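Side-chain contacts in putative glycosidase ph117-related (Bacteroides thetaiotaomicron, PDB 5A7V), which probably cleaves beta-linked mannosides, as a mannose-binding member of glycoside hydrolase family GH130: residues 226-231 with 282-287; 264-269 with 305-310. All coordinates share one frame; numbering follows the deposited sequence.

Contact 1. Residues 226-231 with 282-287; sequences FMYWGE and KGIVLL. With MAN (alpha-D-mannopyranose), chain E.
Tyr228 swings its ring beside its own backbone N and anti to the carbonyl carbon (chi1 -59°), which lays it across the gap to the strand of residues 282-287. There Leu286 answers with CG opposite its backbone N (chi1 177°), bringing both methyls to the root of the tyrosine, while Ile284 turns its CG2 branch to the far end. Leu286 and Ile284 thus divide the length of the tyrosine between them. Leu286 CD1 lies 3.9 Å from Tyr228 CB, with CD2 a little farther off near CB and CG; the two side chains run past each other in opposite directions. Ile284 CG2 comes within 3.8 Å of Tyr228 CE2 and only 3.3 Å of its OH. That hydroxyl is not stranded among methyls, because it is hydrogen-bonded to Pro318 O; an aromatic ring with a polar end therefore suits a buried site that is greasy along its length and has a carbonyl at its end. Beyond the two segments, Tyr228 meets the ring of Phe313. In the five-bladed beta-propeller characteristic of GH130 enzymes this contact joins neighbouring blades: strand 225-229 of one presents Tyr228, and strand 283-291 of the next presents the branched aliphatics. Within its own strand, Phe226 covers one face of the tyrosine ring, its CE1 standing 3.3 Å above the plane over the centre. Past the strand end, Gly230 adopts backbone angles that would press a CB against Trp229 O, and the chain then reaches Glu231. Its side chain, extended beyond CG, places OE2 within hydrogen-bonding distance (2.8 Å) of O1 of the bound mannose, with Glu272, Asp146, Asp367, Tyr306 and Asn78 binding the same sugar.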
loop_
_atom_site.group_PDB
_atom_site.type_symbol
_atom_site.label_atom_id
_atom_site.label_comp_id
_atom_site.label_asym_id
_atom_site.label_seq_id
_atom_site.Cartn_x
_atom_site.Cartn_y
_atom_site.Cartn_z
ATOM N N PHE A 226 -5.303 -12.147 -10.289
ATOM C CA PHE A 226 -5.887 -10.850 -10.586
ATOM C C PHE A 226 -5.241 -9.776 -9.700
ATOM O O PHE A 226 -4.993 -10.024 -8.521
ATOM C CB PHE A 226 -7.399 -10.889 -10.344
ATOM C CG PHE A 226 -8.115 -9.652 -10.819
ATOM C CD1 PHE A 226 -8.159 -8.489 -10.050
ATOM C CD2 PHE A 226 -8.723 -9.636 -12.063
ATOM C CE1 PHE A 226 -8.803 -7.358 -10.503
ATOM C CE2 PHE A 226 -9.352 -8.485 -12.510
ATOM C CZ PHE A 226 -9.395 -7.348 -11.723
ATOM N N MET A 227 -4.993 -8.595 -10.283
ATOM C CA MET A 227 -4.419 -7.485 -9.536
ATOM C C MET A 227 -5.076 -6.169 -9.984
ATOM O O MET A 227 -5.165 -5.892 -11.188
ATOM C CB MET A 227 -2.900 -7.422 -9.825
ATOM C CG MET A 227 -2.160 -6.311 -9.126
ATOM S SD MET A 227 -0.366 -6.343 -9.417
ATOM C CE MET A 227 -0.189 -6.067 -11.184
ATOM N N TYR A 228 -5.495 -5.369 -9.005
ATOM C CA TYR A 228 -5.812 -3.924 -9.245
ATOM C C TYR A 228 -4.503 -3.177 -9.107
ATOM O O TYR A 228 -3.716 -3.472 -8.211
ATOM C CB TYR A 228 -6.839 -3.412 -8.206
ATOM C CG TYR A 228 -8.159 -4.167 -8.200
ATOM C CD1 TYR A 228 -9.206 -3.790 -9.005
ATOM C CD2 TYR A 228 -8.353 -5.259 -7.388
ATOM C CE1 TYR A 228 -10.392 -4.492 -9.046
ATOM C CE2 TYR A 228 -9.545 -5.959 -7.395
ATOM C CZ TYR A 228 -10.577 -5.567 -8.220
ATOM O OH TYR A 228 -11.735 -6.309 -8.233
ATOM N N TRP A 229 -4.286 -2.162 -9.947
ATOM C CA TRP A 229 -3.067 -1.411 -9.827
ATOM C C TRP A 229 -3.252 0.015 -10.324
ATOM O O TRP A 229 -4.158 0.278 -11.111
ATOM C CB TRP A 229 -1.917 -2.161 -10.577
ATOM C CG TRP A 229 -2.130 -2.221 -12.040
ATOM C CD1 TRP A 229 -2.841 -3.176 -12.727
ATOM C CD2 TRP A 229 -1.632 -1.311 -13.014
ATOM N NE1 TRP A 229 -2.848 -2.900 -14.065
ATOM C CE2 TRP A 229 -2.140 -1.739 -14.283
ATOM C CE3 TRP A 229 -0.900 -0.111 -12.945
ATOM C CZ2 TRP A 229 -1.855 -1.068 -15.465
ATOM C CZ3 TRP A 229 -0.644 0.564 -14.130
ATOM C CH2 TRP A 229 -1.141 0.093 -15.376
ATOM N N GLY A 230 -2.362 0.898 -9.901
ATOM C CA GLY A 230 -2.291 2.251 -10.421
ATOM C C GLY A 230 -2.337 3.330 -9.375
ATOM O O GLY A 230 -2.747 3.102 -8.251
ATOM N N GLU A 231 -1.881 4.483 -9.829
ATOM C CA GLU A 231 -1.830 5.720 -9.020
ATOM C C GLU A 231 -2.886 6.773 -9.449
ATOM O O GLU A 231 -3.673 7.275 -8.616
ATOM C CB GLU A 231 -0.409 6.291 -9.089
ATOM C CG GLU A 231 -0.174 7.587 -8.351
ATOM C CD GLU A 231 1.163 8.233 -8.619
ATOM O OE1 GLU A 231 1.842 7.957 -9.630
ATOM O OE2 GLU A 231 1.566 9.070 -7.776
ATOM N N LYS A 282 -20.030 -9.808 -0.231
ATOM C CA LYS A 282 -20.717 -8.724 -0.919
ATOM C C LYS A 282 -20.023 -8.289 -2.206
ATOM O O LYS A 282 -20.535 -7.435 -2.932
ATOM C CB LYS A 282 -20.888 -7.501 0.011
ATOM C CG LYS A 282 -21.678 -7.781 1.262
ATOM C CD LYS A 282 -23.075 -8.283 0.990
ATOM C CE LYS A 282 -23.830 -8.534 2.276
ATOM N NZ LYS A 282 -25.141 -9.198 2.021
ATOM N N GLY A 283 -18.847 -8.845 -2.479
ATOM C CA GLY A 283 -18.039 -8.358 -3.586
ATOM C C GLY A 283 -16.580 -8.255 -3.210
ATOM O O GLY A 283 -16.159 -8.610 -2.079
ATOM N N ILE A 284 -15.781 -7.794 -4.149
ATOM C CA ILE A 284 -14.373 -7.614 -3.929
ATOM C C ILE A 284 -14.138 -6.174 -3.448
ATOM O O ILE A 284 -14.604 -5.208 -4.100
ATOM C CB ILE A 284 -13.575 -7.864 -5.228
ATOM C CG1 ILE A 284 -13.677 -9.348 -5.568
ATOM C CG2 ILE A 284 -12.145 -7.397 -5.095
ATOM C CD1 ILE A 284 -13.310 -9.654 -7.014
ATOM N N VAL A 285 -13.450 -6.043 -2.316
ATOM C CA VAL A 285 -13.151 -4.710 -1.756
ATOM C C VAL A 285 -11.701 -4.341 -2.072
ATOM O O VAL A 285 -10.766 -5.084 -1.713
ATOM C CB VAL A 285 -13.406 -4.650 -0.260
ATOM C CG1 VAL A 285 -13.079 -3.265 0.258
ATOM C CG2 VAL A 285 -14.860 -4.989 0.036
ATOM N N LEU A 286 -11.537 -3.182 -2.706
ATOM C CA LEU A 286 -10.250 -2.566 -2.923
ATOM C C LEU A 286 -10.162 -1.377 -1.969
ATOM O O LEU A 286 -10.931 -0.375 -2.102
ATOM C CB LEU A 286 -10.108 -2.051 -4.356
ATOM C CG LEU A 286 -8.815 -1.305 -4.674
ATOM C CD1 LEU A 286 -7.558 -2.169 -4.531
ATOM C CD2 LEU A 286 -8.842 -0.649 -6.015
ATOM N N LEU A 287 -9.253 -1.453 -0.996
ATOM C CA LEU A 287 -8.976 -0.308 -0.090
ATOM C C LEU A 287 -7.865 0.490 -0.773
ATOM O O LEU A 287 -6.876 -0.064 -1.269
ATOM C CB LEU A 287 -8.610 -0.812 1.306
ATOM C CG LEU A 287 -9.649 -1.703 2.002
ATOM C CD1 LEU A 287 -9.453 -3.198 1.749
ATOM C CD2 LEU A 287 -9.638 -1.478 3.508
HETATM C C1 MAN E . 2.744 8.584 -4.259
HETATM C C2 MAN E . 2.704 7.266 -3.456
HETATM C C3 MAN E . 3.711 7.137 -2.297
HETATM C C4 MAN E . 3.798 8.443 -1.485
HETATM C C5 MAN E . 2.887 9.554 -2.038
HETATM C C6 MAN E . 3.103 10.907 -1.322
HETATM O O1 MAN E . 1.412 8.890 -4.947
HETATM O O2 MAN E . 2.945 6.228 -4.416
HETATM O O3 MAN E . 5.021 6.842 -2.742
HETATM O O4 MAN E . 3.489 8.095 -0.151
HETATM O O5 MAN E . 3.208 9.693 -3.458
HETATM O O6 MAN E . 4.445 11.358 -1.549
#

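Contact 2. Residues 264-269 with 305-310; sequences GHFDSQ and VYAAGQ. With MAN (alpha-D-mannopyranose), chain E.
Phe266 meets Ala307 and Gly309 with the rim of its ring. In the apolar part of this packing, CZ stands 3.7 Å from Gly309 CA, an approach possible because glycine has no CB to collide with the ring edge there. The methyl of Ala307 stands off the ring plane beside Phe266 CD2, at 4.3 Å, on the side away from Asp267 CB. Holding CG between backbone N and carbonyl carbon (chi1 74°) turns the ring over its own loop, where CB of Asp267 covers part of one face.

Polar approaches accompany the packing. Phe266 CE2 lies 3.4 Å from Ala307 O, near the ring plane, so weakly positive ring hydrogens probably face the carbonyl oxygen. A water at the ring edge lies within hydrogen-bonding distance of Phe266 O (2.9 Å) and Val305 O (3.1 Å) and can bridge the backbones, though it has more acceptors nearby than protons. Within the loop, Ser268 OG donates to His265 O over 2.7 Å, almost in line with the carbonyl bond (168°), and so staples the turn that carries Phe266.

Contact with the sugar falls to Tyr306, whose OH is within hydrogen-bonding distance (2.8 Å) of mannose O1 at the ring edge. Mannose C5 lies over one face, 3.7 Å from Tyr306 CZ; tyrosine suits the site by giving the sugar both a hydroxyl and an aromatic face.

The loop enters strand 270-280 and is anchored by salt bridges from Asp267 to Arg262 and Arg324, whereas strand 306-314 runs antiparallel between strands 283-291 and 320-324, with Pro328 also touching Phe266.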
loop_
_atom_site.group_PDB
_atom_site.type_symbol
_atom_site.label_atom_id
_atom_site.label_comp_id
_atom_site.label_asym_id
_atom_site.label_seq_id
_atom_site.Cartn_x
_atom_site.Cartn_y
_atom_site.Cartn_z
ATOM N N GLY A 264 -15.155 16.988 -6.394
ATOM C CA GLY A 264 -15.964 17.182 -5.209
ATOM C C GLY A 264 -15.718 16.323 -4.002
ATOM O O GLY A 264 -16.325 16.508 -2.972
ATOM N N HIS A 265 -14.842 15.319 -4.181
ATOM C CA HIS A 265 -14.548 14.349 -3.141
ATOM C C HIS A 265 -13.046 14.319 -2.805
ATOM O O HIS A 265 -12.221 14.863 -3.527
ATOM C CB HIS A 265 -15.048 12.930 -3.534
ATOM C CG HIS A 265 -16.528 12.850 -3.690
ATOM N ND1 HIS A 265 -17.367 12.378 -2.709
ATOM C CD2 HIS A 265 -17.326 13.229 -4.727
ATOM C CE1 HIS A 265 -18.630 12.459 -3.141
ATOM N NE2 HIS A 265 -18.626 12.984 -4.358
ATOM N N PHE A 266 -12.745 13.630 -1.704
ATOM C CA PHE A 266 -11.362 13.474 -1.244
ATOM C C PHE A 266 -10.444 12.786 -2.277
ATOM O O PHE A 266 -9.227 12.994 -2.265
ATOM C CB PHE A 266 -11.306 12.731 0.087
ATOM C CG PHE A 266 -11.591 11.238 -0.069
ATOM C CD1 PHE A 266 -12.896 10.749 -0.223
ATOM C CD2 PHE A 266 -10.538 10.305 -0.056
ATOM C CE1 PHE A 266 -13.157 9.400 -0.412
ATOM C CE2 PHE A 266 -10.783 8.948 -0.247
ATOM C CZ PHE A 266 -12.073 8.506 -0.428
ATOM N N ASP A 267 -11.043 11.933 -3.120
ATOM C CA ASP A 267 -10.280 11.153 -4.104
ATOM C C ASP A 267 -10.452 11.801 -5.485
ATOM O O ASP A 267 -11.085 11.277 -6.403
ATOM C CB ASP A 267 -10.655 9.693 -4.105
ATOM C CG ASP A 267 -12.128 9.407 -4.378
ATOM O OD1 ASP A 267 -13.010 10.272 -4.128
ATOM O OD2 ASP A 267 -12.418 8.237 -4.792
ATOM N N SER A 268 -9.875 13.013 -5.589
ATOM C CA SER A 268 -10.131 13.945 -6.674
ATOM C C SER A 268 -8.936 14.227 -7.576
ATOM O O SER A 268 -9.112 14.770 -8.669
ATOM C CB SER A 268 -10.742 15.237 -6.115
ATOM O OG SER A 268 -10.031 15.642 -4.963
ATOM N N GLN A 269 -7.714 13.947 -7.095
ATOM C CA GLN A 269 -6.511 14.034 -7.918
ATOM C C GLN A 269 -5.931 12.659 -8.246
ATOM O O GLN A 269 -5.433 12.464 -9.369
ATOM C CB GLN A 269 -5.451 14.913 -7.228
ATOM C CG GLN A 269 -4.259 15.252 -8.111
ATOM C CD GLN A 269 -3.433 16.409 -7.522
ATOM O OE1 GLN A 269 -3.994 17.312 -6.920
ATOM N NE2 GLN A 269 -2.150 16.332 -7.633
ATOM N N VAL A 305 -4.041 16.438 0.712
ATOM C CA VAL A 305 -3.924 15.327 1.675
ATOM C C VAL A 305 -4.206 13.991 0.983
ATOM O O VAL A 305 -5.025 13.909 0.079
ATOM C CB VAL A 305 -4.858 15.547 2.888
ATOM C CG1 VAL A 305 -6.311 15.280 2.558
ATOM C CG2 VAL A 305 -4.423 14.780 4.122
ATOM N N TYR A 306 -3.548 12.937 1.495
ATOM C CA TYR A 306 -3.924 11.539 1.147
ATOM C C TYR A 306 -4.758 10.953 2.282
ATOM O O TYR A 306 -4.299 10.868 3.429
ATOM C CB TYR A 306 -2.721 10.647 0.899
ATOM C CG TYR A 306 -1.977 10.848 -0.369
ATOM C CD1 TYR A 306 -1.232 12.007 -0.644
ATOM C CD2 TYR A 306 -1.947 9.831 -1.340
ATOM C CE1 TYR A 306 -0.499 12.140 -1.808
ATOM C CE2 TYR A 306 -1.216 9.958 -2.492
ATOM C CZ TYR A 306 -0.458 11.089 -2.719
ATOM O OH TYR A 306 0.312 11.219 -3.859
ATOM N N ALA A 307 -6.000 10.606 1.949
ATOM C CA ALA A 307 -6.921 9.961 2.868
ATOM C C ALA A 307 -7.527 8.706 2.190
ATOM O O ALA A 307 -7.645 8.677 0.966
ATOM C CB ALA A 307 -8.015 10.936 3.314
ATOM N N ALA A 308 -7.898 7.701 2.992
ATOM C CA ALA A 308 -8.164 6.355 2.443
ATOM C C ALA A 308 -9.643 6.141 2.158
ATOM O O ALA A 308 -10.511 6.502 2.963
ATOM C CB ALA A 308 -7.638 5.300 3.389
ATOM N N GLY A 309 -9.893 5.474 1.033
ATOM C CA GLY A 309 -11.223 5.065 0.592
ATOM C C GLY A 309 -11.383 3.559 0.404
ATOM O O GLY A 309 -10.411 2.796 0.605
ATOM N N GLN A 310 -12.596 3.163 0.024
ATOM C CA GLN A 310 -12.836 1.748 -0.338
ATOM C C GLN A 310 -13.772 1.730 -1.522
ATOM O O GLN A 310 -14.733 2.508 -1.590
ATOM C CB GLN A 310 -13.432 0.934 0.810
ATOM C CG GLN A 310 -12.574 0.956 2.057
ATOM C CD GLN A 310 -13.150 0.145 3.212
ATOM O OE1 GLN A 310 -13.647 -0.983 3.041
ATOM N NE2 GLN A 310 -13.076 0.682 4.419
HETATM C C1 MAN E . 2.744 8.584 -4.259
HETATM C C2 MAN E . 2.704 7.266 -3.456
HETATM C C3 MAN E . 3.711 7.137 -2.297
HETATM C C4 MAN E . 3.798 8.443 -1.485
HETATM C C5 MAN E . 2.887 9.554 -2.038
HETATM C C6 MAN E . 3.103 10.907 -1.322
HETATM O O1 MAN E . 1.412 8.890 -4.947
HETATM O O2 MAN E . 2.945 6.228 -4.416
HETATM O O3 MAN E . 5.021 6.842 -2.742
HETATM O O4 MAN E . 3.489 8.095 -0.151
HETATM O O5 MAN E . 3.208 9.693 -3.458
HETATM O O6 MAN E . 4.445 11.358 -1.549
HETATM O O HOH W 1 -7.905 12.906 0.287
#

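The centres of contact 1 and contact 2 lie about 16 Å apart, and their segments alternate along the chain: 226-231, 264-269, 282-287, then 305-310. They share one blade of the propeller, in which strands 283-291 and 306-314 are antiparallel neighbours. Contact 1 fastens that blade to the preceding one, whereas contact 2 secures the loop leading into its first strand, 270-280. The two meet directly where Leu287 CD2 packs 3.9 Å from Gln310 CD. Each segment pair also carries one residue of the mannose pocket, Glu231 in contact 1 and Tyr306 in contact 2, so both reach the sugar site.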